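Long-range contacts in amidohydrolase (Staphylococcus aureus, PDB 3NUR), which probably hydrolyses carbon–nitrogen bonds in linear amides as a metal-dependent TIM-barrel enzyme of the amidohydrolase family: residues 25-30 against 89-94; 288-293 against 312-317; 162-167 against 192-197; 167-172 against 232-237; 141-146 against 176-181. All blocks are in the same frame, centred on the assembly; numbering follows the deposited sequence.

Contact 1: residues 25-30 against 89-94; sequences ITFEEH and IQVLSY. With CA (calcium ion), chain B.
Val91 lays its CG2 methyl against both Ile25 and Phe27. CG2 lies 3.9 Å from Ile25 CG2 and over one face of the Phe27 ring, offset toward the rim, in a CH-pi contact 17° off the ring normal. Val91 N donates to Thr26 O at 2.8 Å, and Thr26 N to Ile89 O at 2.8 Å, in the parallel ladder of the two barrel strands. Past Phe27 the first strand bulges, and the register slips by one residue before Ser93 N meets Glu29 O at 3.0 Å. Water 1 sits in the bulge: it accepts from Glu29 N and stands 2.7 Å from Val91 O. Glu29 crosses Gln90 at about a right angle, with CG atoms 3.7 Å apart. A bend at its chi2 (-50°) carries the carboxylate back toward its own chain, where OE2 accepts Glu28 N from above the carboxylate plane; Ala315 N and Tyr317 N also bond this carboxylate. Glu28 OE1, within the irregular part, and His30 NE2, just after it, bind the calcium ion at 2.1 and 2.3 Å. Apolar packing and backbone bonds hold the start; beyond, a carboxylate and an imidazole share one metal, while Glu29 turns to backbone N-H groups.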
# COMPACT_ATOMS: atom_id res chain seq x y z
N ILE A 25 9.57 -0.29 11.66
CA ILE A 25 8.47 0.57 11.20
C ILE A 25 7.71 -0.36 10.22
O ILE A 25 8.33 -0.89 9.29
CB ILE A 25 8.94 1.87 10.49
CG1 ILE A 25 9.80 2.76 11.43
CG2 ILE A 25 7.72 2.67 9.97
CD1 ILE A 25 10.60 3.91 10.66
N THR A 26 6.41 -0.59 10.44
CA THR A 26 5.62 -1.48 9.58
C THR A 26 4.64 -0.64 8.73
O THR A 26 3.98 0.29 9.25
CB THR A 26 5.01 -2.66 10.35
OG1 THR A 26 4.26 -2.15 11.44
CG2 THR A 26 6.06 -3.67 10.87
N PHE A 27 4.57 -0.93 7.42
CA PHE A 27 3.87 -0.08 6.46
C PHE A 27 2.47 -0.43 5.98
O PHE A 27 1.83 0.40 5.31
CB PHE A 27 4.81 0.20 5.28
CG PHE A 27 5.83 1.27 5.56
CD1 PHE A 27 5.63 2.58 5.13
CD2 PHE A 27 7.01 0.97 6.24
CE1 PHE A 27 6.58 3.58 5.39
CE2 PHE A 27 7.98 1.96 6.47
CZ PHE A 27 7.75 3.25 6.05
N GLU A 28 2.00 -1.66 6.24
CA GLU A 28 0.67 -2.06 5.75
C GLU A 28 -0.10 -2.59 6.93
O GLU A 28 -0.18 -3.79 7.12
CB GLU A 28 0.78 -3.09 4.61
CG GLU A 28 -0.51 -3.21 3.80
CD GLU A 28 -0.50 -4.39 2.84
OE1 GLU A 28 -1.38 -5.27 2.98
OE2 GLU A 28 0.41 -4.46 1.98
N GLU A 29 -0.55 -1.68 7.80
CA GLU A 29 -1.20 -2.04 9.06
C GLU A 29 -2.54 -1.33 9.05
O GLU A 29 -2.60 -0.12 8.80
CB GLU A 29 -0.29 -1.58 10.22
CG GLU A 29 1.20 -1.91 9.96
CD GLU A 29 1.55 -3.33 9.54
OE1 GLU A 29 1.01 -4.29 10.13
OE2 GLU A 29 2.37 -3.50 8.60
N HIS A 30 -3.63 -2.11 9.27
CA HIS A 30 -4.97 -1.60 9.06
C HIS A 30 -5.83 -1.34 10.26
O HIS A 30 -5.71 -1.99 11.29
CB HIS A 30 -5.72 -2.55 8.10
CG HIS A 30 -5.00 -2.77 6.80
ND1 HIS A 30 -4.87 -1.76 5.86
CD2 HIS A 30 -4.42 -3.90 6.31
CE1 HIS A 30 -4.21 -2.29 4.84
NE2 HIS A 30 -3.91 -3.57 5.06
N ILE A 89 6.76 1.35 15.26
CA ILE A 89 5.71 2.13 14.62
C ILE A 89 4.88 1.32 13.64
O ILE A 89 5.44 0.60 12.80
CB ILE A 89 6.33 3.36 13.88
CG1 ILE A 89 7.05 4.33 14.86
CG2 ILE A 89 5.33 4.09 12.97
CD1 ILE A 89 7.88 5.37 14.19
N GLN A 90 3.55 1.53 13.68
CA GLN A 90 2.67 1.03 12.65
C GLN A 90 2.24 2.28 11.86
O GLN A 90 1.84 3.29 12.46
CB GLN A 90 1.42 0.32 13.20
CG GLN A 90 1.67 -1.13 13.55
CD GLN A 90 0.39 -1.89 13.85
OE1 GLN A 90 0.38 -3.13 13.97
NE2 GLN A 90 -0.73 -1.20 13.91
N VAL A 91 2.31 2.19 10.54
CA VAL A 91 1.82 3.24 9.63
C VAL A 91 0.38 2.76 9.35
O VAL A 91 0.18 1.67 8.78
CB VAL A 91 2.66 3.42 8.34
CG1 VAL A 91 2.10 4.54 7.49
CG2 VAL A 91 4.14 3.68 8.66
N LEU A 92 -0.61 3.52 9.85
CA LEU A 92 -2.00 3.07 9.81
C LEU A 92 -2.80 3.53 8.57
O LEU A 92 -2.72 4.70 8.19
CB LEU A 92 -2.73 3.48 11.11
CG LEU A 92 -2.26 2.85 12.43
CD1 LEU A 92 -3.05 3.41 13.63
CD2 LEU A 92 -2.43 1.36 12.41
N SER A 93 -3.56 2.60 7.97
CA SER A 93 -4.41 2.84 6.80
C SER A 93 -5.75 2.13 6.96
O SER A 93 -5.81 1.14 7.67
CB SER A 93 -3.73 2.31 5.55
OG SER A 93 -3.47 0.92 5.69
N TYR A 94 -6.83 2.63 6.31
CA TYR A 94 -8.14 1.99 6.42
C TYR A 94 -8.13 0.59 5.79
O TYR A 94 -7.52 0.40 4.73
CB TYR A 94 -9.25 2.86 5.79
CG TYR A 94 -10.58 2.66 6.49
CD1 TYR A 94 -11.01 3.55 7.47
CD2 TYR A 94 -11.40 1.57 6.18
CE1 TYR A 94 -12.22 3.34 8.16
CE2 TYR A 94 -12.61 1.37 6.84
CZ TYR A 94 -13.01 2.25 7.84
OH TYR A 94 -14.21 2.05 8.48
CA CA B . -3.44 -5.32 3.58
O HOH W 1 -0.74 1.08 6.35
O HOH W 2 -3.32 -7.19 2.46
O HOH W 3 -5.63 -5.88 3.66

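Contact 2: residues 288-293 against 312-317; sequences ITPSGM and LYAADY. With CA (calcium ion), chain B.
Ile288 O and Leu312 N begin the contact with a backbone hydrogen bond of 2.9 Å, nearly straight at the hydrogen (169°). The second backbone bond runs from Gly292 N to Ala314 O at 3.0 Å, with the donor standing above the carbonyl plane. Residues 290-293 form a type I' turn, which contains this donor and is closed by Met293 N to Pro290 O. Gly292 has positive phi, and its lack of a side chain lets CA come within 3.4 Å of Ala315 O in a CA-H...O contact; Thr289 CA makes another with Leu312 O. Side-chain packing fills the middle. The methyl of Ala314 points at Thr289, 3.4 Å from OG1, whose polar partner is Tyr190, and also meets Pro290 CD, while Pro290 CG meets Tyr313 CD1 at 4.0 Å, the two side chains crossing at about a right angle. Polar and metal contacts gather at Asp316. CG, anti to the backbone N (chi1 -155°), carries the carboxylate to the calcium ion, which OD1 binds at 2.1 Å, and water 4 bridges OD2 to Ser291 O. The hydroxyl of Ser291 turns to Glu28, another metal ligand. In the barrel the pair joins the end of strand 286-288 to the chain after helix 296-306; strand 249-251 packs on Thr289 and Leu312, and strand 24-31 on Leu312 and Ala314.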
# COMPACT_ATOMS: atom_id res chain seq x y z
N ILE A 288 8.92 -1.80 -2.02
CA ILE A 288 8.17 -3.06 -1.96
C ILE A 288 8.10 -3.54 -0.50
O ILE A 288 9.10 -3.47 0.21
CB ILE A 288 8.85 -4.11 -2.90
CG1 ILE A 288 8.61 -3.77 -4.40
CG2 ILE A 288 8.40 -5.55 -2.56
CD1 ILE A 288 9.45 -4.57 -5.39
N THR A 289 6.95 -4.12 -0.10
CA THR A 289 6.81 -4.69 1.24
C THR A 289 6.35 -6.16 1.16
O THR A 289 5.82 -6.57 0.12
CB THR A 289 5.83 -3.88 2.17
OG1 THR A 289 4.49 -4.42 2.12
CG2 THR A 289 5.86 -2.37 1.97
N PRO A 290 6.52 -6.94 2.26
CA PRO A 290 6.09 -8.35 2.24
C PRO A 290 4.61 -8.53 2.56
O PRO A 290 4.09 -9.63 2.38
CB PRO A 290 6.91 -8.98 3.37
CG PRO A 290 7.76 -7.90 3.96
CD PRO A 290 7.20 -6.61 3.53
N SER A 291 3.94 -7.50 3.15
CA SER A 291 2.55 -7.63 3.65
C SER A 291 2.35 -8.88 4.53
O SER A 291 1.39 -9.63 4.34
CB SER A 291 1.54 -7.65 2.50
OG SER A 291 1.78 -6.61 1.57
N GLY A 292 3.30 -9.14 5.44
CA GLY A 292 3.22 -10.28 6.35
C GLY A 292 3.43 -11.65 5.72
O GLY A 292 3.21 -12.67 6.39
N MSE A 293 3.88 -11.70 4.45
CA MSE A 293 4.16 -12.98 3.76
C MSE A 293 5.66 -13.22 3.95
O MSE A 293 6.47 -12.78 3.14
CB MSE A 293 3.80 -12.90 2.26
CG MSE A 293 2.31 -12.78 1.98
SE MSE A 293 1.99 -12.32 0.08
CE MSE A 293 3.16 -13.53 -0.80
N LEU A 312 10.68 -2.20 2.30
CA LEU A 312 10.10 -1.73 3.57
C LEU A 312 9.45 -2.91 4.27
O LEU A 312 9.14 -3.89 3.62
CB LEU A 312 9.05 -0.63 3.33
CG LEU A 312 9.52 0.63 2.61
CD1 LEU A 312 8.33 1.56 2.30
CD2 LEU A 312 10.60 1.36 3.41
N TYR A 313 9.30 -2.85 5.60
CA TYR A 313 8.70 -3.94 6.35
C TYR A 313 7.20 -3.72 6.56
O TYR A 313 6.74 -2.58 6.52
CB TYR A 313 9.46 -4.14 7.68
CG TYR A 313 9.53 -5.56 8.18
CD1 TYR A 313 9.61 -6.64 7.30
CD2 TYR A 313 9.58 -5.84 9.55
CE1 TYR A 313 9.73 -7.95 7.76
CE2 TYR A 313 9.70 -7.15 10.02
CZ TYR A 313 9.76 -8.20 9.13
OH TYR A 313 9.86 -9.49 9.59
N ALA A 314 6.44 -4.80 6.69
CA ALA A 314 4.97 -4.73 6.83
C ALA A 314 4.45 -6.08 7.27
O ALA A 314 4.98 -7.11 6.84
CB ALA A 314 4.32 -4.34 5.51
N ALA A 315 3.38 -6.09 8.08
CA ALA A 315 2.79 -7.32 8.62
C ALA A 315 1.39 -7.63 8.10
O ALA A 315 0.93 -8.76 8.28
CB ALA A 315 2.71 -7.22 10.15
N ASP A 316 0.67 -6.63 7.56
CA ASP A 316 -0.76 -6.76 7.17
C ASP A 316 -1.62 -6.97 8.44
O ASP A 316 -2.69 -7.60 8.40
CB ASP A 316 -1.00 -7.85 6.09
CG ASP A 316 -2.24 -7.60 5.26
OD1 ASP A 316 -2.73 -6.43 5.25
OD2 ASP A 316 -2.79 -8.58 4.68
N TYR A 317 -1.15 -6.42 9.58
CA TYR A 317 -1.90 -6.55 10.82
C TYR A 317 -3.26 -5.84 10.67
O TYR A 317 -3.31 -4.75 10.10
CB TYR A 317 -1.10 -5.93 11.99
CG TYR A 317 -1.85 -6.00 13.30
CD1 TYR A 317 -1.75 -7.13 14.12
CD2 TYR A 317 -2.76 -5.01 13.66
CE1 TYR A 317 -2.51 -7.25 15.28
CE2 TYR A 317 -3.51 -5.11 14.83
CZ TYR A 317 -3.37 -6.23 15.64
OH TYR A 317 -4.09 -6.34 16.81
CA CA B . -3.44 -5.32 3.58
O HOH W 4 -1.20 -10.02 3.04
O HOH W 2 -3.32 -7.19 2.46
O HOH W 3 -5.63 -5.88 3.66

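Contact 3: residues 162-167 against 192-197; sequences MGRAQD and HPAPVN. With CA (calcium ion), chain B.
Met162 and His192 end neighbouring parallel strands of the barrel, 159-162 and 189-192, and from this pair the two loops run outward side by side from the calcium site. Gly163 N donates to His192 O at 2.9 Å, nearly in line with the carbonyl, and water 5 links the same oxygen to Gly163 O. The selenomethionine side chain of Met162 runs alongside His192, pointing the same way; Met162 CG is 3.4 Å from His192 ND1 and the selenium lies oblique to the ring. His192 ND1 donates to Pro193 O at 2.7 Å, in the carbonyl plane and on a lone pair, while His192 NE2 binds the calcium ion at 2.3 Å. The Ala194 methyl fits against Gly163 CA at 3.5 Å. Farther out, Arg164 folds back through bends at chi2 and chi3 so that its guanidinium grips one carbonyl end-on: NH1 and NH2 reach Pro195 O at 3.1 and 2.9 Å, with the oxygen almost in the guanidinium plane. NH1 also makes a weak bond to Ala194 O and a salt bridge to Asp227 of helix 223-237. Bonds from both ring nitrogens of His192 fix the rotation of a metal ligand, and the arginine, bonded to carbonyls as well as to a carboxylate that probably balances its charge, ties the two loops together at their outer end.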
# COMPACT_ATOMS: atom_id res chain seq x y z
N MSE A 162 -6.88 1.79 -1.98
CA MSE A 162 -7.27 0.42 -2.25
C MSE A 162 -8.01 0.31 -3.56
O MSE A 162 -8.96 1.05 -3.81
CB MSE A 162 -8.14 -0.12 -1.10
CG MSE A 162 -7.31 -0.78 -0.01
SE MSE A 162 -8.36 -1.22 1.55
CE MSE A 162 -10.20 -1.37 0.69
N GLY A 163 -7.60 -0.65 -4.37
CA GLY A 163 -8.25 -0.93 -5.64
C GLY A 163 -8.12 0.16 -6.66
O GLY A 163 -7.04 0.74 -6.85
N ARG A 164 -9.23 0.45 -7.33
CA ARG A 164 -9.25 1.40 -8.42
C ARG A 164 -10.52 2.25 -8.39
O ARG A 164 -11.41 2.04 -7.55
CB ARG A 164 -9.05 0.66 -9.77
CG ARG A 164 -10.23 -0.18 -10.22
CD ARG A 164 -9.85 -1.58 -10.71
NE ARG A 164 -9.31 -2.46 -9.67
CZ ARG A 164 -10.04 -3.23 -8.86
NH1 ARG A 164 -9.44 -4.03 -7.98
NH2 ARG A 164 -11.36 -3.20 -8.90
N ALA A 165 -10.62 3.18 -9.32
CA ALA A 165 -11.79 4.03 -9.42
C ALA A 165 -12.96 3.25 -10.07
O ALA A 165 -12.76 2.21 -10.70
CB ALA A 165 -11.45 5.26 -10.25
N GLN A 166 -14.19 3.78 -9.93
CA GLN A 166 -15.39 3.16 -10.52
C GLN A 166 -15.27 3.06 -12.05
O GLN A 166 -15.87 2.16 -12.65
CB GLN A 166 -16.64 3.99 -10.12
CG GLN A 166 -17.98 3.31 -10.38
CD GLN A 166 -19.17 4.15 -9.94
OE1 GLN A 166 -20.07 3.67 -9.25
NE2 GLN A 166 -19.21 5.42 -10.35
N ASP A 167 -14.48 3.94 -12.67
CA ASP A 167 -14.32 3.93 -14.13
C ASP A 167 -12.98 3.37 -14.63
O ASP A 167 -12.65 3.52 -15.80
CB ASP A 167 -14.64 5.32 -14.71
CG ASP A 167 -13.78 6.45 -14.15
OD1 ASP A 167 -12.76 6.15 -13.48
OD2 ASP A 167 -14.15 7.62 -14.34
N HIS A 192 -2.79 -0.55 -2.82
CA HIS A 192 -3.20 -1.81 -2.19
C HIS A 192 -4.30 -2.53 -3.00
O HIS A 192 -5.13 -1.87 -3.61
CB HIS A 192 -3.75 -1.45 -0.78
CG HIS A 192 -4.07 -2.61 0.13
ND1 HIS A 192 -5.19 -3.38 -0.07
CD2 HIS A 192 -3.43 -3.05 1.23
CE1 HIS A 192 -5.17 -4.30 0.88
NE2 HIS A 192 -4.13 -4.13 1.69
N PRO A 193 -4.38 -3.88 -2.93
CA PRO A 193 -5.44 -4.57 -3.68
C PRO A 193 -6.85 -4.37 -3.11
O PRO A 193 -7.03 -3.96 -1.96
CB PRO A 193 -5.02 -6.04 -3.59
CG PRO A 193 -4.19 -6.13 -2.35
CD PRO A 193 -3.42 -4.84 -2.33
N ALA A 194 -7.85 -4.66 -3.93
CA ALA A 194 -9.26 -4.66 -3.55
C ALA A 194 -10.01 -5.57 -4.55
O ALA A 194 -9.42 -5.89 -5.59
CB ALA A 194 -9.83 -3.24 -3.57
N PRO A 195 -11.27 -5.98 -4.26
CA PRO A 195 -11.99 -6.88 -5.19
C PRO A 195 -11.94 -6.44 -6.65
O PRO A 195 -12.10 -5.25 -6.94
CB PRO A 195 -13.42 -6.88 -4.64
CG PRO A 195 -13.21 -6.74 -3.15
CD PRO A 195 -12.08 -5.72 -3.05
N VAL A 196 -11.71 -7.40 -7.56
CA VAL A 196 -11.65 -7.12 -9.00
C VAL A 196 -13.07 -6.86 -9.52
O VAL A 196 -14.06 -7.25 -8.89
CB VAL A 196 -10.96 -8.24 -9.83
CG1 VAL A 196 -9.48 -8.41 -9.45
CG2 VAL A 196 -11.71 -9.57 -9.72
N ASN A 197 -13.15 -6.21 -10.69
CA ASN A 197 -14.45 -5.92 -11.31
C ASN A 197 -15.14 -7.21 -11.74
O ASN A 197 -14.48 -8.23 -11.94
CB ASN A 197 -14.33 -4.87 -12.44
CG ASN A 197 -13.94 -5.32 -13.84
OD1 ASN A 197 -14.11 -6.48 -14.24
ND2 ASN A 197 -13.50 -4.36 -14.65
CA CA B . -3.44 -5.32 3.58
O HOH W 5 -5.04 -1.00 -6.51
O HOH W 6 -6.52 -5.10 -6.68
O HOH W 2 -3.32 -7.19 2.46
O HOH W 3 -5.63 -5.88 3.66

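Contact 4: residues 167-172 against 232-237; sequences DGFLDQ and AIHLVL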
# COMPACT_ATOMS: atom_id res chain seq x y z
N ASP A 167 -14.48 3.94 -12.67
CA ASP A 167 -14.32 3.93 -14.13
C ASP A 167 -12.98 3.37 -14.63
O ASP A 167 -12.65 3.52 -15.80
CB ASP A 167 -14.64 5.32 -14.71
CG ASP A 167 -13.78 6.45 -14.15
OD1 ASP A 167 -12.76 6.15 -13.48
OD2 ASP A 167 -14.15 7.62 -14.34
N GLY A 168 -12.23 2.73 -13.75
CA GLY A 168 -10.97 2.12 -14.14
C GLY A 168 -9.75 2.51 -13.34
O GLY A 168 -9.85 2.99 -12.20
N PHE A 169 -8.58 2.28 -13.94
CA PHE A 169 -7.29 2.55 -13.30
C PHE A 169 -7.00 4.03 -13.18
O PHE A 169 -7.56 4.85 -13.92
CB PHE A 169 -6.17 1.81 -14.04
CG PHE A 169 -6.25 0.29 -13.97
CD1 PHE A 169 -6.34 -0.36 -12.74
CD2 PHE A 169 -6.16 -0.48 -15.12
CE1 PHE A 169 -6.38 -1.76 -12.66
CE2 PHE A 169 -6.18 -1.88 -15.04
CZ PHE A 169 -6.28 -2.51 -13.82
N LEU A 170 -6.11 4.36 -12.25
CA LEU A 170 -5.72 5.73 -11.93
C LEU A 170 -4.72 6.40 -12.90
O LEU A 170 -4.24 7.50 -12.62
CB LEU A 170 -5.36 5.88 -10.43
CG LEU A 170 -6.40 5.32 -9.40
CD1 LEU A 170 -5.82 5.27 -7.99
CD2 LEU A 170 -7.71 6.12 -9.39
N ASP A 171 -4.41 5.74 -14.06
CA ASP A 171 -3.57 6.36 -15.09
C ASP A 171 -4.37 7.37 -15.93
O ASP A 171 -3.78 8.12 -16.73
CB ASP A 171 -2.89 5.31 -16.00
CG ASP A 171 -3.82 4.38 -16.76
OD1 ASP A 171 -4.94 4.12 -16.25
OD2 ASP A 171 -3.39 3.85 -17.80
N GLN A 172 -5.70 7.37 -15.78
CA GLN A 172 -6.59 8.28 -16.52
C GLN A 172 -6.28 9.74 -16.16
O GLN A 172 -5.92 10.03 -15.01
CB GLN A 172 -8.06 7.96 -16.23
CG GLN A 172 -8.51 6.63 -16.80
CD GLN A 172 -9.91 6.33 -16.34
OE1 GLN A 172 -10.88 6.93 -16.80
NE2 GLN A 172 -10.06 5.43 -15.37
N ALA A 232 -0.30 -0.81 -11.08
CA ALA A 232 0.97 -0.10 -10.90
C ALA A 232 1.69 0.07 -12.25
O ALA A 232 2.24 1.14 -12.49
CB ALA A 232 1.85 -0.83 -9.89
N ILE A 233 1.67 -0.95 -13.14
CA ILE A 233 2.31 -0.86 -14.47
C ILE A 233 1.63 0.23 -15.30
O ILE A 233 2.32 0.98 -15.96
CB ILE A 233 2.37 -2.24 -15.18
CG1 ILE A 233 3.30 -3.20 -14.38
CG2 ILE A 233 2.90 -2.08 -16.62
CD1 ILE A 233 2.96 -4.71 -14.64
N HIS A 234 0.28 0.33 -15.25
CA HIS A 234 -0.45 1.39 -15.96
C HIS A 234 0.12 2.77 -15.56
O HIS A 234 0.31 3.64 -16.41
CB HIS A 234 -1.94 1.35 -15.58
CG HIS A 234 -2.77 0.53 -16.50
ND1 HIS A 234 -3.62 1.11 -17.43
CD2 HIS A 234 -2.89 -0.82 -16.58
CE1 HIS A 234 -4.22 0.12 -18.05
NE2 HIS A 234 -3.81 -1.07 -17.59
N LEU A 235 0.38 2.95 -14.26
CA LEU A 235 0.88 4.22 -13.72
C LEU A 235 2.24 4.57 -14.31
O LEU A 235 2.45 5.69 -14.75
CB LEU A 235 0.91 4.20 -12.18
CG LEU A 235 -0.42 3.87 -11.46
CD1 LEU A 235 -0.25 3.98 -9.94
CD2 LEU A 235 -1.55 4.79 -11.90
N VAL A 236 3.12 3.59 -14.43
CA VAL A 236 4.44 3.77 -15.02
C VAL A 236 4.32 4.08 -16.52
O VAL A 236 4.92 5.04 -16.97
CB VAL A 236 5.34 2.54 -14.73
CG1 VAL A 236 6.61 2.55 -15.59
CG2 VAL A 236 5.68 2.43 -13.25
N LEU A 237 3.60 3.23 -17.27
CA LEU A 237 3.43 3.37 -18.73
C LEU A 237 2.78 4.69 -19.15
O LEU A 237 3.09 5.19 -20.24
CB LEU A 237 2.68 2.16 -19.35
CG LEU A 237 3.32 0.78 -19.15
CD1 LEU A 237 2.46 -0.30 -19.77
CD2 LEU A 237 4.77 0.73 -19.70
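His234 ND1 donates to Asp171 OD2 at 2.8 Å in a fairly straight bond. The oxygen lies close to the plane of the imidazole, but the carboxylate is turned almost perpendicular to the ring (87°), and the N-H meets OD2 from above the carboxylate plane. Asp171 reaches the ring because its CG lies between the backbone N and carbonyl carbon (chi1 59°). One face of the same imidazole is taken by Phe169, whose CD2 stands over the ring centre, 3.5 Å from His234 NE2. The two ring planes are inclined at 47°, an oblique pair, and the histidine is held through its face and its edge at once. His231, one turn earlier on the helix, also meets the Phe169 ring and bonds Leu170 N. The site joins the loop leaving the C-terminal end of strand 159-162 to helix 223-237 of the outer layer of the barrel. The loop is shaped by a type I turn from Phe169 to Gln172, and the Gln172 amide closes it: NE2 donates to Phe169 O at 2.9 Å and makes weaker bonds to Asp167 O and OD1. From the next residue of the helix, Leu235 sends CD2 against the peptide linking Leu170 and Asp171, 3.7 Å from Asp171 N, and 4.2 Å from Leu170 CB.

Contact 5: residues 141-146 against 176-181; sequences EAAARE and DIIFKT
The carboxylate of Glu141 leans toward the second helix at the exposed rim: its OE2 comes to 4.2 Å from Ile177 CG1, the two side chains crossing at about a right angle. On the same helix the Arg145 guanidinium lays one face over Ala142 CA. The closest packing belongs to Ala144, whose methyl points across and meets Ile177 CG1 at 3.7 Å and Thr181 OG1 at 3.5 Å. Ile177 presents that branch because CG1 is anti to its backbone N (chi1 -167°). These are consecutive outer helices of the TIM barrel, 140-152 and 176-185, on the two sides of strand 159-162 in the chain; their short axes run nearly parallel, at 15° and 8.6 Å apart. Toward the interior, Ala143 CB touches Ile178 CD1 at 4.2 Å. The Thr181 hydroxyl donates to Ile177 O at 2.7 Å, within its own helix, and that carbonyl also takes Thr181 N from its opposite face.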
# COMPACT_ATOMS: atom_id res chain seq x y z
N GLU A 141 -10.57 15.81 -7.41
CA GLU A 141 -10.18 17.13 -6.92
C GLU A 141 -10.44 17.22 -5.42
O GLU A 141 -9.58 17.74 -4.69
CB GLU A 141 -10.81 18.27 -7.75
CG GLU A 141 -10.47 18.14 -9.23
CD GLU A 141 -9.96 19.39 -9.91
OE1 GLU A 141 -10.80 20.13 -10.49
OE2 GLU A 141 -8.73 19.60 -9.93
N ALA A 142 -11.55 16.60 -4.93
CA ALA A 142 -11.85 16.56 -3.50
C ALA A 142 -10.82 15.68 -2.79
O ALA A 142 -10.40 16.01 -1.68
CB ALA A 142 -13.25 16.03 -3.27
N ALA A 143 -10.37 14.59 -3.45
CA ALA A 143 -9.35 13.68 -2.90
C ALA A 143 -8.02 14.41 -2.73
O ALA A 143 -7.36 14.24 -1.71
CB ALA A 143 -9.17 12.46 -3.79
N ALA A 144 -7.63 15.24 -3.71
CA ALA A 144 -6.38 16.00 -3.63
C ALA A 144 -6.43 17.03 -2.48
O ALA A 144 -5.43 17.22 -1.80
CB ALA A 144 -6.08 16.69 -4.96
N ARG A 145 -7.59 17.67 -2.25
CA ARG A 145 -7.75 18.63 -1.14
C ARG A 145 -7.72 17.90 0.22
O ARG A 145 -7.10 18.39 1.17
CB ARG A 145 -9.07 19.43 -1.29
CG ARG A 145 -9.06 20.40 -2.48
CD ARG A 145 -10.18 21.45 -2.41
NE ARG A 145 -11.51 20.85 -2.25
CZ ARG A 145 -12.30 20.48 -3.25
NH1 ARG A 145 -11.91 20.66 -4.51
NH2 ARG A 145 -13.47 19.91 -3.01
N GLU A 146 -8.34 16.71 0.30
CA GLU A 146 -8.30 15.91 1.53
C GLU A 146 -6.89 15.38 1.81
O GLU A 146 -6.48 15.28 2.96
CB GLU A 146 -9.31 14.75 1.48
CG GLU A 146 -9.40 13.91 2.75
CD GLU A 146 -9.79 14.62 4.05
OE1 GLU A 146 -10.09 15.83 4.01
OE2 GLU A 146 -9.84 13.94 5.10
N ASP A 176 -4.71 12.51 -12.42
CA ASP A 176 -3.35 13.08 -12.39
C ASP A 176 -3.11 13.97 -11.15
O ASP A 176 -2.06 13.87 -10.53
CB ASP A 176 -3.07 13.88 -13.68
CG ASP A 176 -1.64 14.34 -13.77
OD1 ASP A 176 -0.79 13.55 -14.22
OD2 ASP A 176 -1.36 15.46 -13.33
N ILE A 177 -4.13 14.77 -10.76
CA ILE A 177 -4.09 15.67 -9.60
C ILE A 177 -3.68 14.99 -8.28
O ILE A 177 -3.04 15.63 -7.44
CB ILE A 177 -5.42 16.48 -9.48
CG1 ILE A 177 -5.32 17.67 -8.49
CG2 ILE A 177 -6.63 15.59 -9.18
CD1 ILE A 177 -4.25 18.72 -8.85
N ILE A 178 -4.04 13.71 -8.11
CA ILE A 178 -3.72 12.96 -6.89
C ILE A 178 -2.20 12.75 -6.79
O ILE A 178 -1.61 12.98 -5.73
CB ILE A 178 -4.54 11.63 -6.80
CG1 ILE A 178 -6.07 11.94 -6.71
CG2 ILE A 178 -4.06 10.76 -5.62
CD1 ILE A 178 -7.04 10.71 -6.94
N PHE A 179 -1.57 12.33 -7.92
CA PHE A 179 -0.13 12.09 -8.00
C PHE A 179 0.66 13.39 -7.91
O PHE A 179 1.68 13.41 -7.25
CB PHE A 179 0.21 11.29 -9.27
CG PHE A 179 -0.58 10.00 -9.30
CD1 PHE A 179 -0.18 8.90 -8.54
CD2 PHE A 179 -1.76 9.90 -10.02
CE1 PHE A 179 -0.94 7.72 -8.52
CE2 PHE A 179 -2.53 8.73 -10.00
CZ PHE A 179 -2.12 7.65 -9.24
N LYS A 180 0.16 14.46 -8.56
CA LYS A 180 0.77 15.80 -8.52
C LYS A 180 0.80 16.28 -7.07
O LYS A 180 1.81 16.79 -6.62
CB LYS A 180 -0.07 16.77 -9.37
CG LYS A 180 0.54 18.17 -9.49
CD LYS A 180 -0.30 19.02 -10.44
CE LYS A 180 0.47 20.20 -10.96
NZ LYS A 180 -0.26 20.90 -12.05
N THR A 181 -0.30 16.05 -6.33
CA THR A 181 -0.44 16.45 -4.93
C THR A 181 0.56 15.71 -4.05
O THR A 181 1.26 16.34 -3.27
CB THR A 181 -1.91 16.34 -4.49
OG1 THR A 181 -2.68 17.21 -5.31
CG2 THR A 181 -2.10 16.72 -3.05

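In the fold
Contacts 1 and 2 lie wholly in the buried core, and contact 3 starts there and runs out to the surface; all three supply ligands to the same calcium ion, and contact 1 touches both others. In them the chemistry is backbone pairing along and just beyond the strands, water, and carboxylates and imidazoles turned to the metal. Contacts 4 and 5 are peripheral and carry no metal ligand: one is a loop held to a helix by a histidine–carboxylate bond, the other a helix pair packed largely through small side chains, with no hydrogen bond between the helices. Contact 4 shares Asp167 with contact 3 and touches contact 5 through Phe179, so that contacts 3, 4 and 5 form a continuous run from the metal end outward.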